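Local atomic coordinates of acetyltransferase (Bacillus cereus, PDB entry 1Y9W), a protein that probably transfers an acetyl group from acetyl-coenzyme A to an acceptor substrate. Residues A[116-122]-A[134-138]; A[61-66]-A[97-103]; A[50-56]-A[68-72]. All coordinates share one frame; numbering follows the deposited sequence.

Interaction 1. Residues A[116-122]-A[134-138]; sequences HGYREYG and HFFEK
His-116 meets Lys-138 through its backbone carbonyl: NZ of the lysine donates to His-116 O over 2.6 Å, and the same NZ forms a salt bridge with Glu-89. En route the lysine passes over Tyr-118, CE standing 4.0 Å from the ring centroid in a CH-pi contact 20° off the normal. Tyr-118 CB packs on Phe-136.

At Arg-119 the strand pairing begins. Its backbone N and O bond to O and N of Glu-137, a hydrogen-bonded antiparallel pair, while its side chain runs beside that of Glu-137 and NH2 meets OE2 at 3.2 Å. This salt bridge carries only a weak hydrogen bond, with guanidinium and carboxylate planes 76° apart. Glu-120, in the following non-hydrogen-bonded pair, lays CB against Phe-136 CE2 (3.8 Å).

The register then slips by one residue. Tyr-121 N donates to Phe-135 O at 2.7 Å, Gly-122 N reaches the same oxygen weakly, and Phe-135 N returns a bond to Gly-122 O: a classic beta bulge. Tyr-121 CG lies between the backbone N and the carbonyl carbon (chi1 69°), which brings the ring over Phe-135 CB, 3.8 Å from its centroid. Tyr-121 and Phe-135 also meet Phe-135 and Tyr-121 of the second subunit. Chemically, Lys-138 and the Arg-119/Glu-137 salt bridge hold one part of the pairing; on the Tyr-121/Phe-135 side, aromatic surface continues to the second subunit.

Interaction 2. Residues A[61-66]-A[97-103]; sequences FYHLHI and CRLILLD
His-65 lies across the peptide of Leu-101, and its side chain can be traced atom by atom. CB is 3.8 Å from Leu-101 O. With CG anti to the backbone N (chi1 177°), the imidazole leans toward the neighbouring strand and Leu-101 O sits over one ring face, 3.4 Å from CD2. ND1 turns elsewhere, to a hydrogen bond with Asp-67. At the tip, NE2 has a water in the ring plane at 2.7 Å, and that water donates to Asp-103 OD1, spanning two groups too far apart to bond directly. Asp-103 OD2 accepts a hydrogen bond from Gln-133 NE2.

The backbone evidence is a parallel pairing, the strand axes 20° apart. Leu-64 brackets Ile-100, its N donating to Leu-99 O (2.9 Å) and its O accepting from Leu-101 N (2.8 Å); Ile-66 N continues to Leu-101 O. On the side of the sheet covered by helix 80-94, Ile-66 CD1 touches Ile-100 CG2 at 4.0 Å and Leu-102 CD2 at 3.9 Å; Leu-85 meets Ile-66 and Ala-92 meets Leu-64. Two adjacent parallel strands joined through a helix packed on their sheet make a beta-alpha-beta crossover, the unit at the centre of the GNAT fold.

Interaction 3. Residues A[50-56]-A[68-72]; sequences KIFGGVT and FLWVD
Residues 51-56 and 68-71 run antiparallel, their axes 165° apart and 4.7 Å at closest approach, with Gly-54/Trp-70 and Thr-56/Phe-68 as hydrogen-bonded pairs alternating with Gly-53/Val-71 and Val-55/Leu-69 as non-hydrogen-bonded ones. Phe-68 N to Thr-56 O, 3.2 Å, is the longest of the five backbone bonds; Gly-54 N to Trp-70 O, for comparison, is 2.8 Å. Asp-72 N extends the pairing to Phe-52 O, approaching from above the carbonyl plane.

Trp-70 has CG anti to the backbone N (chi1 175°), which carries the indole alongside the backbone of residues 51-53: CZ3 lies 3.5 Å from Ile-51 O, the oxygen being at the ring edge, and Gly-53 CA approaches the ring obliquely. Asp-72 N stands above one face of the same indole, offset toward its rim. At Gly-53 the strands come close, its CA lying 4.0 Å from Val-71 CA and 3.1 Å from Trp-70 O. Farther along, Thr-56 OG1 is in the plane of the Phe-68 ring at its edge, 3.8 Å from CD2, while on the other sheet face Val-55 CG2 meets Leu-69 CD1 at 4.1 Å.

Phe-52 and Gly-53 both face Val-44, a classic beta bulge toward strand 38-45, and the Phe-52 ring forms a cation-pi contact with Lys-4 of the second subunit. The arrangement is that of a long antiparallel beta hairpin, formed by strands 51-60 and 63-71 within the GNAT sheet.

How the interactions relate
Of the paired strands, 51-60 is the first reached from the N terminus, after strand 5-8, helix 11-27 and strand 38-45. Interaction 3 pairs its early half with the late half of strand 63-71, closing the hairpin. Interaction 2 starts within that loop, at 61-66, and ends beyond it at 97-103, so the two cross; its own loop carries helix 80-94. Interaction 1 follows in series and closes the hairpin 119-124/133-139. Strand 63-71 is shared by interactions 2 and 3, where Ile-66 packs on Val-55. Interactions 1 and 2 join through probable backbone hydrogen bonds of Phe-136 with Leu-102 and Lys-138 with Ile-100. Together they tie five neighbouring strands into one sheet, and all three touch the second subunit.

Interaction 1. Residues A[116-122]-A[134-138]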
loop_
_atom_site.group_PDB
_atom_site.type_symbol
_atom_site.label_atom_id
_atom_site.label_comp_id
_atom_site.label_asym_id
_atom_site.label_seq_id
_atom_site.Cartn_x
_atom_site.Cartn_y
_atom_site.Cartn_z
ATOM N N HIS A 116 18.507 8.176 6.897
ATOM C CA HIS A 116 19.115 7.292 5.920
ATOM C C HIS A 116 18.938 7.698 4.474
ATOM O O HIS A 116 18.897 6.843 3.594
ATOM C CB HIS A 116 18.616 5.863 6.115
ATOM C CG HIS A 116 19.270 5.155 7.261
ATOM N ND1 HIS A 116 18.987 5.451 8.577
ATOM C CD2 HIS A 116 20.246 4.216 7.287
ATOM C CE1 HIS A 116 19.764 4.727 9.366
ATOM N NE2 HIS A 116 20.538 3.971 8.607
ATOM N N GLY A 117 18.831 8.998 4.223
ATOM C CA GLY A 117 18.711 9.468 2.854
ATOM C C GLY A 117 17.353 9.414 2.179
ATOM O O GLY A 117 17.260 9.589 0.960
ATOM N N TYR A 118 16.298 9.163 2.951
ATOM C CA TYR A 118 14.957 9.121 2.389
ATOM C C TYR A 118 14.338 10.505 2.490
ATOM O O TYR A 118 14.486 11.195 3.495
ATOM C CB TYR A 118 14.108 8.089 3.128
ATOM C CG TYR A 118 14.403 6.670 2.688
ATOM C CD1 TYR A 118 13.730 6.096 1.605
ATOM C CD2 TYR A 118 15.391 5.917 3.317
ATOM C CE1 TYR A 118 14.037 4.808 1.163
ATOM C CE2 TYR A 118 15.707 4.627 2.878
ATOM C CZ TYR A 118 15.028 4.082 1.804
ATOM O OH TYR A 118 15.346 2.816 1.373
ATOM N N ARG A 119 13.664 10.914 1.422
ATOM C CA ARG A 119 13.029 12.220 1.380
ATOM C C ARG A 119 11.528 12.042 1.572
ATOM O O ARG A 119 10.899 11.245 0.881
ATOM C CB ARG A 119 13.312 12.899 0.029
ATOM C CG ARG A 119 12.679 14.274 -0.126
ATOM C CD ARG A 119 12.916 14.843 -1.514
ATOM N NE ARG A 119 12.167 14.134 -2.545
ATOM C CZ ARG A 119 10.907 14.405 -2.872
ATOM N NH1 ARG A 119 10.257 15.377 -2.253
ATOM N NH2 ARG A 119 10.292 13.695 -3.809
ATOM N N GLU A 120 10.959 12.773 2.522
ATOM C CA GLU A 120 9.529 12.689 2.775
ATOM C C GLU A 120 8.839 13.447 1.644
ATOM O O GLU A 120 9.041 14.650 1.490
ATOM C CB GLU A 120 9.204 13.328 4.126
ATOM C CG GLU A 120 7.731 13.334 4.484
ATOM C CD GLU A 120 7.453 14.111 5.757
ATOM O OE1 GLU A 120 7.867 13.644 6.836
ATOM O OE2 GLU A 120 6.837 15.195 5.673
ATOM N N TYR A 121 8.036 12.757 0.844
ATOM C CA TYR A 121 7.368 13.423 -0.263
ATOM C C TYR A 121 5.908 13.742 0.018
ATOM O O TYR A 121 5.258 14.455 -0.745
ATOM C CB TYR A 121 7.498 12.575 -1.538
ATOM C CG TYR A 121 6.723 11.270 -1.542
ATOM C CD1 TYR A 121 5.379 11.239 -1.898
ATOM C CD2 TYR A 121 7.344 10.064 -1.208
ATOM C CE1 TYR A 121 4.669 10.037 -1.929
ATOM C CE2 TYR A 121 6.640 8.858 -1.232
ATOM C CZ TYR A 121 5.302 8.855 -1.598
ATOM O OH TYR A 121 4.599 7.672 -1.656
ATOM N N GLY A 122 5.392 13.212 1.119
ATOM C CA GLY A 122 4.007 13.461 1.466
ATOM C C GLY A 122 3.734 13.120 2.913
ATOM O O GLY A 122 4.489 12.383 3.534
ATOM N N HIS A 134 4.015 9.360 7.372
ATOM C CA HIS A 134 4.970 9.992 6.476
ATOM C C HIS A 134 5.439 9.091 5.343
ATOM O O HIS A 134 5.881 7.969 5.567
ATOM C CB HIS A 134 6.148 10.492 7.292
ATOM C CG HIS A 134 5.729 11.340 8.449
ATOM N ND1 HIS A 134 5.272 10.805 9.634
ATOM C CD2 HIS A 134 5.600 12.683 8.568
ATOM C CE1 HIS A 134 4.880 11.781 10.432
ATOM N NE2 HIS A 134 5.067 12.930 9.809
ATOM N N PHE A 135 5.324 9.604 4.124
ATOM C CA PHE A 135 5.696 8.875 2.920
ATOM C C PHE A 135 7.066 9.286 2.410
ATOM O O PHE A 135 7.313 10.459 2.106
ATOM C CB PHE A 135 4.613 9.090 1.868
ATOM C CG PHE A 135 3.286 8.510 2.268
ATOM C CD1 PHE A 135 2.820 7.329 1.690
ATOM C CD2 PHE A 135 2.534 9.103 3.285
ATOM C CE1 PHE A 135 1.618 6.741 2.125
ATOM C CE2 PHE A 135 1.334 8.526 3.729
ATOM C CZ PHE A 135 0.876 7.344 3.151
ATOM N N PHE A 136 7.955 8.298 2.324
ATOM C CA PHE A 136 9.331 8.520 1.895
ATOM C C PHE A 136 9.707 7.894 0.557
ATOM O O PHE A 136 9.062 6.971 0.069
ATOM C CB PHE A 136 10.312 7.989 2.951
ATOM C CG PHE A 136 10.277 8.734 4.260
ATOM C CD1 PHE A 136 9.406 8.346 5.279
ATOM C CD2 PHE A 136 11.129 9.816 4.479
ATOM C CE1 PHE A 136 9.383 9.027 6.506
ATOM C CE2 PHE A 136 11.118 10.505 5.695
ATOM C CZ PHE A 136 10.244 10.111 6.713
ATOM N N GLU A 137 10.777 8.425 -0.024
ATOM C CA GLU A 137 11.306 7.934 -1.280
ATOM C C GLU A 137 12.809 8.171 -1.291
ATOM O O GLU A 137 13.327 9.063 -0.621
ATOM C CB GLU A 137 10.684 8.651 -2.486
ATOM C CG GLU A 137 11.148 10.088 -2.672
ATOM C CD GLU A 137 11.237 10.485 -4.135
ATOM O OE1 GLU A 137 10.335 10.105 -4.908
ATOM O OE2 GLU A 137 12.204 11.183 -4.514
ATOM N N LYS A 138 13.494 7.333 -2.055
ATOM C CA LYS A 138 14.927 7.419 -2.236
ATOM C C LYS A 138 15.167 6.926 -3.653
ATOM O O LYS A 138 14.741 5.828 -4.024
ATOM C CB LYS A 138 15.680 6.534 -1.245
ATOM C CG LYS A 138 17.157 6.434 -1.582
ATOM C CD LYS A 138 17.920 5.530 -0.645
ATOM C CE LYS A 138 18.269 6.229 0.652
ATOM N NZ LYS A 138 19.177 5.369 1.475
HETATM O O HOH W 1 14.203 11.906 -3.331
#

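Interaction 2. Residues A[61-66]-A[97-103]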
loop_
_atom_site.group_PDB
_atom_site.type_symbol
_atom_site.label_atom_id
_atom_site.label_comp_id
_atom_site.label_asym_id
_atom_site.label_seq_id
_atom_site.Cartn_x
_atom_site.Cartn_y
_atom_site.Cartn_z
ATOM N N PHE A 61 7.625 -2.816 -11.363
ATOM C CA PHE A 61 7.761 -1.512 -12.016
ATOM C C PHE A 61 9.177 -1.013 -11.790
ATOM O O PHE A 61 9.464 0.182 -11.915
ATOM C CB PHE A 61 6.784 -0.499 -11.419
ATOM C CG PHE A 61 5.382 -0.662 -11.898
ATOM C CD1 PHE A 61 5.085 -1.541 -12.932
ATOM C CD2 PHE A 61 4.360 0.104 -11.351
ATOM C CE1 PHE A 61 3.792 -1.652 -13.422
ATOM C CE2 PHE A 61 3.059 0.000 -11.835
ATOM C CZ PHE A 61 2.774 -0.879 -12.876
ATOM N N TYR A 62 10.054 -1.951 -11.458
ATOM C CA TYR A 62 11.451 -1.662 -11.176
ATOM C C TYR A 62 11.663 -0.704 -10.013
ATOM O O TYR A 62 12.389 0.287 -10.114
ATOM C CB TYR A 62 12.168 -1.173 -12.435
ATOM C CG TYR A 62 12.411 -2.311 -13.396
ATOM C CD1 TYR A 62 13.236 -3.383 -13.041
ATOM C CD2 TYR A 62 11.767 -2.357 -14.632
ATOM C CE1 TYR A 62 13.409 -4.475 -13.895
ATOM C CE2 TYR A 62 11.933 -3.445 -15.496
ATOM C CZ TYR A 62 12.752 -4.497 -15.122
ATOM O OH TYR A 62 12.915 -5.564 -15.974
ATOM N N HIS A 63 11.011 -1.021 -8.898
ATOM C CA HIS A 63 11.155 -0.244 -7.680
ATOM C C HIS A 63 10.947 -1.186 -6.508
ATOM O O HIS A 63 10.309 -2.235 -6.644
ATOM C CB HIS A 63 10.124 0.893 -7.619
ATOM C CG HIS A 63 8.858 0.528 -6.906
ATOM N ND1 HIS A 63 8.458 1.145 -5.740
ATOM C CD2 HIS A 63 7.903 -0.387 -7.192
ATOM C CE1 HIS A 63 7.311 0.626 -5.339
ATOM N NE2 HIS A 63 6.953 -0.305 -6.203
ATOM N N LEU A 64 11.499 -0.808 -5.364
ATOM C CA LEU A 64 11.349 -1.588 -4.149
ATOM C C LEU A 64 10.483 -0.839 -3.139
ATOM O O LEU A 64 10.740 0.326 -2.825
ATOM C CB LEU A 64 12.711 -1.860 -3.508
ATOM C CG LEU A 64 12.606 -2.396 -2.074
ATOM C CD1 LEU A 64 11.946 -3.764 -2.081
ATOM C CD2 LEU A 64 13.985 -2.464 -1.433
ATOM N N HIS A 65 9.435 -1.488 -2.648
ATOM C CA HIS A 65 8.618 -0.854 -1.632
ATOM C C HIS A 65 8.891 -1.648 -0.377
ATOM O O HIS A 65 8.687 -2.862 -0.358
ATOM C CB HIS A 65 7.123 -0.912 -1.959
ATOM C CG HIS A 65 6.264 -0.323 -0.880
ATOM N ND1 HIS A 65 5.883 -1.033 0.240
ATOM C CD2 HIS A 65 5.791 0.934 -0.703
ATOM C CE1 HIS A 65 5.215 -0.239 1.059
ATOM N NE2 HIS A 65 5.146 0.961 0.511
ATOM N N ILE A 66 9.386 -0.978 0.655
ATOM C CA ILE A 66 9.670 -1.659 1.908
ATOM C C ILE A 66 8.385 -1.729 2.722
ATOM O O ILE A 66 7.837 -0.709 3.126
ATOM C CB ILE A 66 10.765 -0.935 2.706
ATOM C CG1 ILE A 66 12.065 -0.930 1.896
ATOM C CG2 ILE A 66 10.987 -1.642 4.044
ATOM C CD1 ILE A 66 13.200 -0.213 2.570
ATOM N N CYS A 97 16.340 -1.891 -9.731
ATOM C CA CYS A 97 15.409 -0.952 -9.108
ATOM C C CYS A 97 16.036 0.428 -9.145
ATOM O O CYS A 97 17.218 0.610 -8.842
ATOM C CB CYS A 97 15.091 -1.361 -7.672
ATOM S SG CYS A 97 14.096 -2.859 -7.595
ATOM N N ARG A 98 15.224 1.401 -9.524
ATOM C CA ARG A 98 15.672 2.773 -9.659
ATOM C C ARG A 98 15.158 3.617 -8.501
ATOM O O ARG A 98 15.643 4.727 -8.251
ATOM C CB ARG A 98 15.129 3.329 -10.977
ATOM C CG ARG A 98 14.705 2.242 -11.983
ATOM C CD ARG A 98 13.694 2.782 -12.972
ATOM N NE ARG A 98 12.547 3.338 -12.263
ATOM C CZ ARG A 98 11.785 4.336 -12.710
ATOM N NH1 ARG A 98 12.032 4.911 -13.885
ATOM N NH2 ARG A 98 10.783 4.775 -11.964
ATOM N N LEU A 99 14.186 3.072 -7.781
ATOM C CA LEU A 99 13.558 3.798 -6.696
ATOM C C LEU A 99 13.130 2.895 -5.549
ATOM O O LEU A 99 12.891 1.700 -5.739
ATOM C CB LEU A 99 12.334 4.520 -7.269
ATOM C CG LEU A 99 11.201 5.018 -6.375
ATOM C CD1 LEU A 99 11.604 6.312 -5.672
ATOM C CD2 LEU A 99 9.978 5.248 -7.238
ATOM N N ILE A 100 13.047 3.482 -4.357
ATOM C CA ILE A 100 12.593 2.768 -3.165
ATOM C C ILE A 100 11.511 3.617 -2.509
ATOM O O ILE A 100 11.707 4.817 -2.296
ATOM C CB ILE A 100 13.715 2.562 -2.134
ATOM C CG1 ILE A 100 14.894 1.844 -2.785
ATOM C CG2 ILE A 100 13.189 1.734 -0.961
ATOM C CD1 ILE A 100 16.056 1.602 -1.842
ATOM N N LEU A 101 10.371 3.001 -2.208
ATOM C CA LEU A 101 9.270 3.710 -1.563
ATOM C C LEU A 101 8.922 3.013 -0.261
ATOM O O LEU A 101 9.025 1.793 -0.155
ATOM C CB LEU A 101 8.025 3.718 -2.451
ATOM C CG LEU A 101 8.090 4.450 -3.787
ATOM C CD1 LEU A 101 6.846 4.129 -4.594
ATOM C CD2 LEU A 101 8.206 5.946 -3.545
ATOM N N LEU A 102 8.511 3.799 0.726
ATOM C CA LEU A 102 8.112 3.276 2.026
ATOM C C LEU A 102 7.386 4.387 2.785
ATOM O O LEU A 102 7.527 5.569 2.469
ATOM C CB LEU A 102 9.341 2.816 2.818
ATOM C CG LEU A 102 10.350 3.883 3.261
ATOM C CD1 LEU A 102 9.858 4.578 4.518
ATOM C CD2 LEU A 102 11.688 3.236 3.552
ATOM N N ASP A 103 6.578 4.012 3.763
ATOM C CA ASP A 103 5.898 5.011 4.568
ATOM C C ASP A 103 6.138 4.611 6.005
ATOM O O ASP A 103 6.454 3.454 6.289
ATOM C CB ASP A 103 4.398 5.079 4.270
ATOM C CG ASP A 103 3.666 3.801 4.610
ATOM O OD1 ASP A 103 3.415 3.002 3.680
ATOM O OD2 ASP A 103 3.342 3.600 5.803
HETATM O O HOH W 2 9.791 2.645 -10.880
HETATM O O HOH W 3 4.200 3.437 1.172
HETATM O O HOH W 4 6.495 1.011 4.375
#

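Interaction 3. Residues A[50-56]-A[68-72]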
loop_
_atom_site.group_PDB
_atom_site.type_symbol
_atom_site.label_atom_id
_atom_site.label_comp_id
_atom_site.label_asym_id
_atom_site.label_seq_id
_atom_site.Cartn_x
_atom_site.Cartn_y
_atom_site.Cartn_z
ATOM N N LYS A 50 16.314 -17.869 16.207
ATOM C CA LYS A 50 15.811 -16.661 16.855
ATOM C C LYS A 50 16.053 -15.496 15.896
ATOM O O LYS A 50 17.163 -15.310 15.390
ATOM C CB LYS A 50 16.532 -16.387 18.174
ATOM C CG LYS A 50 16.069 -15.099 18.849
ATOM C CD LYS A 50 16.735 -14.889 20.199
ATOM C CE LYS A 50 16.207 -13.627 20.864
ATOM N NZ LYS A 50 16.808 -13.392 22.217
ATOM N N ILE A 51 15.001 -14.722 15.647
ATOM C CA ILE A 51 15.064 -13.578 14.747
ATOM C C ILE A 51 15.246 -12.292 15.531
ATOM O O ILE A 51 14.374 -11.874 16.283
ATOM C CB ILE A 51 13.783 -13.501 13.890
ATOM C CG1 ILE A 51 13.663 -14.789 13.069
ATOM C CG2 ILE A 51 13.813 -12.262 12.987
ATOM C CD1 ILE A 51 12.373 -14.917 12.295
ATOM N N PHE A 52 16.402 -11.677 15.338
ATOM C CA PHE A 52 16.775 -10.438 16.007
ATOM C C PHE A 52 16.331 -9.222 15.212
ATOM O O PHE A 52 16.224 -8.131 15.759
ATOM C CB PHE A 52 18.293 -10.398 16.195
ATOM C CG PHE A 52 18.817 -11.464 17.118
ATOM C CD1 PHE A 52 18.831 -11.265 18.496
ATOM C CD2 PHE A 52 19.268 -12.682 16.610
ATOM C CE1 PHE A 52 19.287 -12.265 19.358
ATOM C CE2 PHE A 52 19.728 -13.695 17.461
ATOM C CZ PHE A 52 19.738 -13.487 18.835
ATOM N N GLY A 53 16.080 -9.411 13.920
ATOM C CA GLY A 53 15.643 -8.309 13.091
ATOM C C GLY A 53 15.352 -8.790 11.689
ATOM O O GLY A 53 15.761 -9.885 11.310
ATOM N N GLY A 54 14.636 -7.983 10.914
ATOM C CA GLY A 54 14.323 -8.371 9.551
ATOM C C GLY A 54 13.673 -7.249 8.774
ATOM O O GLY A 54 13.252 -6.238 9.352
ATOM N N VAL A 55 13.599 -7.419 7.460
ATOM C CA VAL A 55 12.988 -6.425 6.588
ATOM C C VAL A 55 12.373 -7.161 5.410
ATOM O O VAL A 55 12.947 -8.129 4.908
ATOM C CB VAL A 55 14.042 -5.400 6.074
ATOM C CG1 VAL A 55 15.118 -6.116 5.256
ATOM C CG2 VAL A 55 13.356 -4.306 5.251
ATOM N N THR A 56 11.194 -6.723 4.987
ATOM C CA THR A 56 10.522 -7.349 3.855
ATOM C C THR A 56 10.019 -6.260 2.923
ATOM O O THR A 56 9.668 -5.163 3.364
ATOM C CB THR A 56 9.309 -8.212 4.297
ATOM O OG1 THR A 56 8.224 -7.355 4.682
ATOM C CG2 THR A 56 9.685 -9.102 5.486
ATOM N N PHE A 68 7.826 -3.904 5.672
ATOM C CA PHE A 68 8.053 -3.968 7.107
ATOM C C PHE A 68 9.529 -4.070 7.462
ATOM O O PHE A 68 10.309 -4.755 6.794
ATOM C CB PHE A 68 7.320 -5.173 7.695
ATOM C CG PHE A 68 5.843 -5.135 7.490
ATOM C CD1 PHE A 68 5.029 -4.428 8.359
ATOM C CD2 PHE A 68 5.268 -5.786 6.407
ATOM C CE1 PHE A 68 3.663 -4.365 8.160
ATOM C CE2 PHE A 68 3.903 -5.732 6.194
ATOM C CZ PHE A 68 3.096 -5.016 7.076
ATOM N N LEU A 69 9.903 -3.374 8.525
ATOM C CA LEU A 69 11.267 -3.412 9.022
ATOM C C LEU A 69 11.163 -3.466 10.537
ATOM O O LEU A 69 10.570 -2.587 11.166
ATOM C CB LEU A 69 12.047 -2.174 8.587
ATOM C CG LEU A 69 13.538 -2.271 8.896
ATOM C CD1 LEU A 69 14.302 -1.343 7.987
ATOM C CD2 LEU A 69 13.783 -1.933 10.351
ATOM N N TRP A 70 11.730 -4.511 11.122
ATOM C CA TRP A 70 11.665 -4.673 12.562
ATOM C C TRP A 70 12.985 -5.129 13.158
ATOM O O TRP A 70 13.737 -5.884 12.545
ATOM C CB TRP A 70 10.578 -5.691 12.917
ATOM C CG TRP A 70 10.511 -6.017 14.375
ATOM C CD1 TRP A 70 9.931 -5.269 15.358
ATOM C CD2 TRP A 70 11.063 -7.169 15.018
ATOM N NE1 TRP A 70 10.085 -5.886 16.575
ATOM C CE2 TRP A 70 10.777 -7.056 16.395
ATOM C CE3 TRP A 70 11.776 -8.287 14.565
ATOM C CZ2 TRP A 70 11.178 -8.020 17.323
ATOM C CZ3 TRP A 70 12.175 -9.245 15.491
ATOM C CH2 TRP A 70 11.874 -9.103 16.852
ATOM N N VAL A 71 13.258 -4.647 14.359
ATOM C CA VAL A 71 14.452 -5.019 15.086
ATOM C C VAL A 71 14.039 -5.266 16.529
ATOM O O VAL A 71 13.327 -4.459 17.134
ATOM C CB VAL A 71 15.518 -3.914 15.038
ATOM C CG1 VAL A 71 16.606 -4.191 16.071
ATOM C CG2 VAL A 71 16.126 -3.854 13.647
ATOM N N ASP A 72 14.473 -6.396 17.073
ATOM C CA ASP A 72 14.141 -6.741 18.443
ATOM C C ASP A 72 14.586 -5.604 19.357
ATOM O O ASP A 72 15.683 -5.074 19.209
ATOM C CB ASP A 72 14.847 -8.034 18.831
ATOM C CG ASP A 72 14.325 -8.608 20.118
ATOM O OD1 ASP A 72 14.267 -7.862 21.116
ATOM O OD2 ASP A 72 13.975 -9.805 20.131
HETATM O O HOH W 5 12.816 -12.254 18.202
#